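Local coordinates for protein beta-L-arabinobiosidase (Bacteroides thetaiotaomicron, PDB 5MQR) that breaks down complex plant pectin as a glycosidase of a gut bacterium, probably releasing beta-L-arabinobiose and perhaps also having sialidase-like activity, at residues A[467-481]-A[599-613]. Residues are numbered along the deposited sequence; the frame is centred on the assembly and turned at random.
Sequences ASKELKVSFDLSAGQ and LAEYRIANVKTSSTD
The carboxylate of Asp613 faces the turn between strands 460-468 and 470-479 and takes two successive backbone amides, one on each oxygen. Lys469 N meets Asp613 OD2 on its syn lone pair at 2.9 Å, while Glu470 N reaches OD1, also from the syn side but 17° out of the carboxylate plane. With both oxygens engaged, the carboxylate is held against rotation. Beside it, the hydroxyl of Ser611 donates to Glu470 O in the carbonyl plane (OG to O, 2.6 Å) and accepts Asp613 N in an ST turn; chi1 of -178° turns OG away from the serine's own N and to the side of its carbonyl carbon, where it can serve both partners. Beyond this corner, strands 470-479 and 600-610 run antiparallel as neighbours in a sheet that probably belongs to the sialidase-like carbohydrate-binding module, with strand 530-537 on the far side of 470-479. A beta bulge shifts the register by one residue between Ser474 and Asp476. At this bulge Asn606 ND2 meets Asp476 OD2 at 2.9 Å, nearly along the C-O axis, with amide and carboxylate planes perpendicular; the aspartate OD1 is hydrogen-bonded to His531 ND1. On the face carrying Phe475, Leu477 and Ile604, the isoleucine CG2 lies 4.0 Å from Leu477 CD1, and Phe569 meets the phenylalanine ring edge-to-face. At the other end, Gln481 folds back at chi2 (-62°), and its amide spans the backbone of Glu601: OE1 accepts Glu601 N at 2.9 Å, and NE2 donates to Glu601 O, which Gly480 N approaches from the opposite face of the carbonyl. Gln481 NE2 also lies 3.5 Å from Tyr602 CE1, the amide steeply inclined to the ring, and a water links it to the tyrosine OH. Replacing Gln481 by an alanine is likely to leave Glu601 N without this acceptor and the tyrosine hydroxyl without its water-mediated tie.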
loop_
_atom_site.group_PDB
_atom_site.type_symbol
_atom_site.label_atom_id
_atom_site.label_comp_id
_atom_site.label_asym_id
_atom_site.label_seq_id
_atom_site.Cartn_x
_atom_site.Cartn_y
_atom_site.Cartn_z
ATOM N N ALA A 467 -5.840 10.642 -3.773
ATOM C CA ALA A 467 -6.802 11.137 -4.746
ATOM C C ALA A 467 -7.980 11.753 -4.010
ATOM O O ALA A 467 -8.602 11.072 -3.193
ATOM C CB ALA A 467 -7.267 9.982 -5.637
ATOM N N SER A 468 -8.260 13.028 -4.277
ATOM C CA SER A 468 -9.188 13.815 -3.479
ATOM C C SER A 468 -10.164 14.622 -4.347
ATOM O O SER A 468 -9.784 15.179 -5.387
ATOM C CB SER A 468 -8.401 14.763 -2.557
ATOM O OG SER A 468 -7.506 14.056 -1.684
ATOM N N LYS A 469 -11.418 14.689 -3.896
ATOM C CA LYS A 469 -12.484 15.443 -4.564
ATOM C C LYS A 469 -12.542 16.851 -4.017
ATOM O O LYS A 469 -12.634 17.799 -4.788
ATOM C CB LYS A 469 -13.842 14.758 -4.387
ATOM C CG LYS A 469 -13.903 13.353 -4.944
ATOM C CD LYS A 469 -15.204 12.631 -4.575
ATOM C CE LYS A 469 -15.061 11.100 -4.722
ATOM N NZ LYS A 469 -16.112 10.285 -4.007
ATOM N N GLU A 470 -12.516 16.969 -2.687
ATOM C CA GLU A 470 -12.328 18.243 -1.991
ATOM C C GLU A 470 -10.886 18.271 -1.474
ATOM O O GLU A 470 -10.441 17.328 -0.794
ATOM C CB GLU A 470 -13.303 18.376 -0.829
ATOM C CG GLU A 470 -14.775 18.292 -1.224
ATOM C CD GLU A 470 -15.252 19.524 -1.998
ATOM O OE1 GLU A 470 -15.067 20.667 -1.502
ATOM O OE2 GLU A 470 -15.810 19.349 -3.111
ATOM N N LEU A 471 -10.158 19.331 -1.824
ATOM C CA LEU A 471 -8.743 19.434 -1.517
ATOM C C LEU A 471 -8.360 20.830 -1.061
ATOM O O LEU A 471 -8.721 21.825 -1.714
ATOM C CB LEU A 471 -7.931 19.053 -2.754
ATOM C CG LEU A 471 -6.414 19.054 -2.683
ATOM C CD1 LEU A 471 -5.913 18.039 -1.676
ATOM C CD2 LEU A 471 -5.838 18.734 -4.046
ATOM N N LYS A 472 -7.627 20.903 0.049
ATOM C CA LYS A 472 -6.886 22.116 0.415
ATOM C C LYS A 472 -5.418 21.826 0.306
ATOM O O LYS A 472 -4.978 20.779 0.701
ATOM C CB LYS A 472 -7.195 22.636 1.823
ATOM C CG LYS A 472 -8.678 22.739 2.111
ATOM C CD LYS A 472 -9.007 23.806 3.171
ATOM C CE LYS A 472 -10.518 23.958 3.388
ATOM N NZ LYS A 472 -11.009 22.897 4.321
ATOM N N VAL A 473 -4.691 22.773 -0.267
ATOM C CA VAL A 473 -3.258 22.714 -0.484
ATOM C C VAL A 473 -2.701 24.018 0.039
ATOM O O VAL A 473 -3.133 25.069 -0.400
ATOM C CB VAL A 473 -2.933 22.598 -1.990
ATOM C CG1 VAL A 473 -1.420 22.610 -2.230
ATOM C CG2 VAL A 473 -3.555 21.325 -2.546
ATOM N N SER A 474 -1.767 23.978 0.975
ATOM C CA SER A 474 -1.111 25.203 1.375
ATOM C C SER A 474 0.393 25.053 1.402
ATOM O O SER A 474 0.923 23.954 1.538
ATOM C CB SER A 474 -1.632 25.693 2.718
ATOM O OG SER A 474 -1.319 24.751 3.704
ATOM N N PHE A 475 1.071 26.174 1.227
ATOM C CA PHE A 475 2.522 26.196 1.204
ATOM C C PHE A 475 2.983 27.627 1.244
ATOM O O PHE A 475 2.229 28.533 0.890
ATOM C CB PHE A 475 3.099 25.474 -0.045
ATOM C CG PHE A 475 2.564 25.988 -1.360
ATOM C CD1 PHE A 475 3.197 27.037 -2.020
ATOM C CD2 PHE A 475 1.436 25.419 -1.941
ATOM C CE1 PHE A 475 2.705 27.519 -3.213
ATOM C CE2 PHE A 475 0.944 25.905 -3.148
ATOM C CZ PHE A 475 1.576 26.955 -3.778
ATOM N N ASP A 476 4.216 27.819 1.700
ATOM C CA ASP A 476 4.887 29.110 1.626
ATOM C C ASP A 476 5.718 29.157 0.357
ATOM O O ASP A 476 6.351 28.182 -0.005
ATOM C CB ASP A 476 5.757 29.340 2.853
ATOM C CG ASP A 476 4.950 29.433 4.113
ATOM O OD1 ASP A 476 4.024 30.264 4.158
ATOM O OD2 ASP A 476 5.219 28.676 5.062
ATOM N N LEU A 477 5.725 30.312 -0.291
ATOM C CA LEU A 477 6.303 30.498 -1.617
ATOM C C LEU A 477 7.126 31.761 -1.609
ATOM O O LEU A 477 6.659 32.817 -1.157
ATOM C CB LEU A 477 5.180 30.670 -2.639
ATOM C CG LEU A 477 5.492 30.975 -4.099
ATOM C CD1 LEU A 477 6.291 29.868 -4.767
ATOM C CD2 LEU A 477 4.163 31.172 -4.813
ATOM N N SER A 478 8.333 31.666 -2.137
ATOM C CA SER A 478 9.195 32.831 -2.346
ATOM C C SER A 478 9.855 32.716 -3.699
ATOM O O SER A 478 10.289 31.636 -4.078
ATOM C CB SER A 478 10.269 32.884 -1.274
ATOM O OG SER A 478 10.874 34.166 -1.249
ATOM N N ALA A 479 9.936 33.828 -4.411
ATOM C CA ALA A 479 10.618 33.901 -5.700
ATOM C C ALA A 479 11.863 34.776 -5.581
ATOM O O ALA A 479 11.813 35.858 -5.004
ATOM C CB ALA A 479 9.672 34.488 -6.738
ATOM N N GLY A 480 12.974 34.342 -6.162
ATOM C CA GLY A 480 14.207 35.134 -6.140
ATOM C C GLY A 480 14.258 36.331 -7.089
ATOM O O GLY A 480 15.293 36.990 -7.188
ATOM N N GLN A 481 13.162 36.590 -7.803
ATOM C CA GLN A 481 13.077 37.622 -8.830
ATOM C C GLN A 481 11.611 37.753 -9.213
ATOM O O GLN A 481 10.824 36.849 -8.928
ATOM C CB GLN A 481 13.913 37.248 -10.062
ATOM C CG GLN A 481 13.423 36.015 -10.840
ATOM C CD GLN A 481 13.458 34.742 -10.023
ATOM O OE1 GLN A 481 14.508 34.356 -9.519
ATOM N NE2 GLN A 481 12.319 34.086 -9.886
ATOM N N LEU A 599 19.462 33.272 -14.445
ATOM C CA LEU A 599 18.994 32.402 -13.366
ATOM C C LEU A 599 17.654 32.838 -12.797
ATOM O O LEU A 599 17.484 34.006 -12.464
ATOM C CB LEU A 599 20.021 32.397 -12.238
ATOM C CG LEU A 599 19.747 31.481 -11.040
ATOM C CD1 LEU A 599 19.742 30.008 -11.472
ATOM C CD2 LEU A 599 20.806 31.776 -9.971
ATOM N N ALA A 600 16.718 31.891 -12.691
ATOM C CA ALA A 600 15.473 32.078 -11.951
ATOM C C ALA A 600 15.453 31.067 -10.830
ATOM O O ALA A 600 15.792 29.889 -11.050
ATOM C CB ALA A 600 14.264 31.876 -12.853
ATOM N N GLU A 601 15.065 31.528 -9.635
ATOM C CA GLU A 601 14.940 30.689 -8.451
ATOM C C GLU A 601 13.527 30.789 -7.882
ATOM O O GLU A 601 12.935 31.864 -7.862
ATOM C CB GLU A 601 15.905 31.135 -7.336
ATOM C CG GLU A 601 17.350 31.349 -7.754
ATOM C CD GLU A 601 18.291 31.392 -6.558
ATOM O OE1 GLU A 601 18.075 32.213 -5.632
ATOM O OE2 GLU A 601 19.239 30.595 -6.537
ATOM N N TYR A 602 13.031 29.668 -7.362
ATOM C CA TYR A 602 11.797 29.625 -6.560
ATOM C C TYR A 602 12.008 28.720 -5.366
ATOM O O TYR A 602 12.745 27.741 -5.437
ATOM C CB TYR A 602 10.622 29.120 -7.395
ATOM C CG TYR A 602 10.439 29.927 -8.650
ATOM C CD1 TYR A 602 9.726 31.121 -8.635
ATOM C CD2 TYR A 602 11.050 29.536 -9.849
ATOM C CE1 TYR A 602 9.585 31.891 -9.789
ATOM C CE2 TYR A 602 10.924 30.311 -10.997
ATOM C CZ TYR A 602 10.182 31.472 -10.965
ATOM O OH TYR A 602 10.048 32.214 -12.105
ATOM N N ARG A 603 11.347 29.048 -4.268
ATOM C CA ARG A 603 11.442 28.267 -3.055
ATOM C C ARG A 603 10.053 27.950 -2.476
ATOM O O ARG A 603 9.179 28.820 -2.446
ATOM C CB ARG A 603 12.229 29.047 -2.038
ATOM C CG ARG A 603 13.694 29.179 -2.366
ATOM C CD ARG A 603 14.315 30.128 -1.372
ATOM N NE ARG A 603 15.749 30.242 -1.537
ATOM C CZ ARG A 603 16.360 30.934 -2.489
ATOM N NH1 ARG A 603 15.675 31.573 -3.430
ATOM N NH2 ARG A 603 17.680 30.970 -2.514
ATOM N N ILE A 604 9.852 26.714 -2.015
ATOM C CA ILE A 604 8.624 26.368 -1.292
ATOM C C ILE A 604 8.956 25.730 0.049
ATOM O O ILE A 604 10.024 25.160 0.232
ATOM C CB ILE A 604 7.647 25.500 -2.124
ATOM C CG1 ILE A 604 8.300 24.191 -2.560
ATOM C CG2 ILE A 604 7.182 26.276 -3.353
ATOM C CD1 ILE A 604 7.352 23.223 -3.250
ATOM N N ALA A 605 8.028 25.883 0.985
ATOM C CA ALA A 605 8.159 25.347 2.321
ATOM C C ALA A 605 6.794 25.011 2.922
ATOM O O ALA A 605 5.781 25.590 2.545
ATOM C CB ALA A 605 8.874 26.355 3.216
ATOM N N ASN A 606 6.796 24.090 3.880
ATOM C CA ASN A 606 5.625 23.798 4.715
ATOM C C ASN A 606 4.431 23.382 3.856
ATOM O O ASN A 606 3.343 23.953 3.956
ATOM C CB ASN A 606 5.279 24.995 5.605
ATOM C CG ASN A 606 6.422 25.388 6.508
ATOM O OD1 ASN A 606 6.968 24.561 7.232
ATOM N ND2 ASN A 606 6.787 26.648 6.470
ATOM N N VAL A 607 4.655 22.392 3.004
ATOM C CA VAL A 607 3.655 21.979 2.063
ATOM C C VAL A 607 2.690 21.081 2.836
ATOM O O VAL A 607 3.116 20.056 3.364
ATOM C CB VAL A 607 4.292 21.214 0.892
ATOM C CG1 VAL A 607 3.216 20.730 -0.061
ATOM C CG2 VAL A 607 5.307 22.088 0.175
ATOM N N LYS A 608 1.416 21.483 2.913
ATOM C CA LYS A 608 0.327 20.681 3.501
ATOM C C LYS A 608 -0.822 20.461 2.529
ATOM O O LYS A 608 -1.255 21.381 1.837
ATOM C CB LYS A 608 -0.301 21.363 4.717
ATOM C CG LYS A 608 0.645 21.733 5.832
ATOM C CD LYS A 608 -0.148 22.438 6.942
ATOM C CE LYS A 608 0.722 23.353 7.805
ATOM N NZ LYS A 608 1.610 22.563 8.716
ATOM N N THR A 609 -1.364 19.251 2.541
ATOM C CA THR A 609 -2.619 18.983 1.882
ATOM C C THR A 609 -3.582 18.333 2.873
ATOM O O THR A 609 -3.176 17.730 3.880
ATOM C CB THR A 609 -2.455 18.160 0.584
ATOM O OG1 THR A 609 -2.088 16.811 0.878
ATOM C CG2 THR A 609 -1.393 18.786 -0.327
ATOM N N SER A 610 -4.872 18.505 2.589
ATOM C CA SER A 610 -5.928 17.808 3.329
ATOM C C SER A 610 -7.166 17.722 2.466
ATOM O O SER A 610 -7.317 18.466 1.470
ATOM C CB SER A 610 -6.251 18.534 4.639
ATOM O OG SER A 610 -6.756 19.817 4.362
ATOM N N SER A 611 -8.041 16.807 2.861
ATOM C CA SER A 611 -9.304 16.594 2.210
ATOM C C SER A 611 -10.429 16.432 3.225
ATOM O O SER A 611 -10.263 15.758 4.240
ATOM C CB SER A 611 -9.244 15.332 1.347
ATOM O OG SER A 611 -10.493 15.169 0.678
ATOM N N THR A 612 -11.573 17.036 2.915
ATOM C CA THR A 612 -12.812 16.819 3.673
ATOM C C THR A 612 -13.687 15.699 3.071
ATOM O O THR A 612 -14.836 15.559 3.481
ATOM C CB THR A 612 -13.639 18.122 3.798
ATOM O OG1 THR A 612 -13.826 18.689 2.500
ATOM C CG2 THR A 612 -12.925 19.138 4.721
ATOM N N ASP A 613 -13.158 14.910 2.124
ATOM C CA ASP A 613 -13.889 13.786 1.573
ATOM C C ASP A 613 -14.284 12.888 2.749
ATOM O O ASP A 613 -13.494 12.688 3.689
ATOM C CB ASP A 613 -13.057 12.948 0.576
ATOM C CG ASP A 613 -12.763 13.670 -0.755
ATOM O OD1 ASP A 613 -13.265 14.781 -0.993
ATOM O OD2 ASP A 613 -11.990 13.116 -1.574
HETATM O O HOH W 1 -9.813 11.364 -0.692
HETATM O O HOH W 2 -9.422 19.877 4.036
HETATM O O HOH W 3 1.384 25.432 5.105
HETATM O O HOH W 4 13.071 32.223 -3.925
HETATM O O HOH W 5 9.944 34.766 -11.384
HETATM O O HOH W 6 17.130 35.376 -10.143
#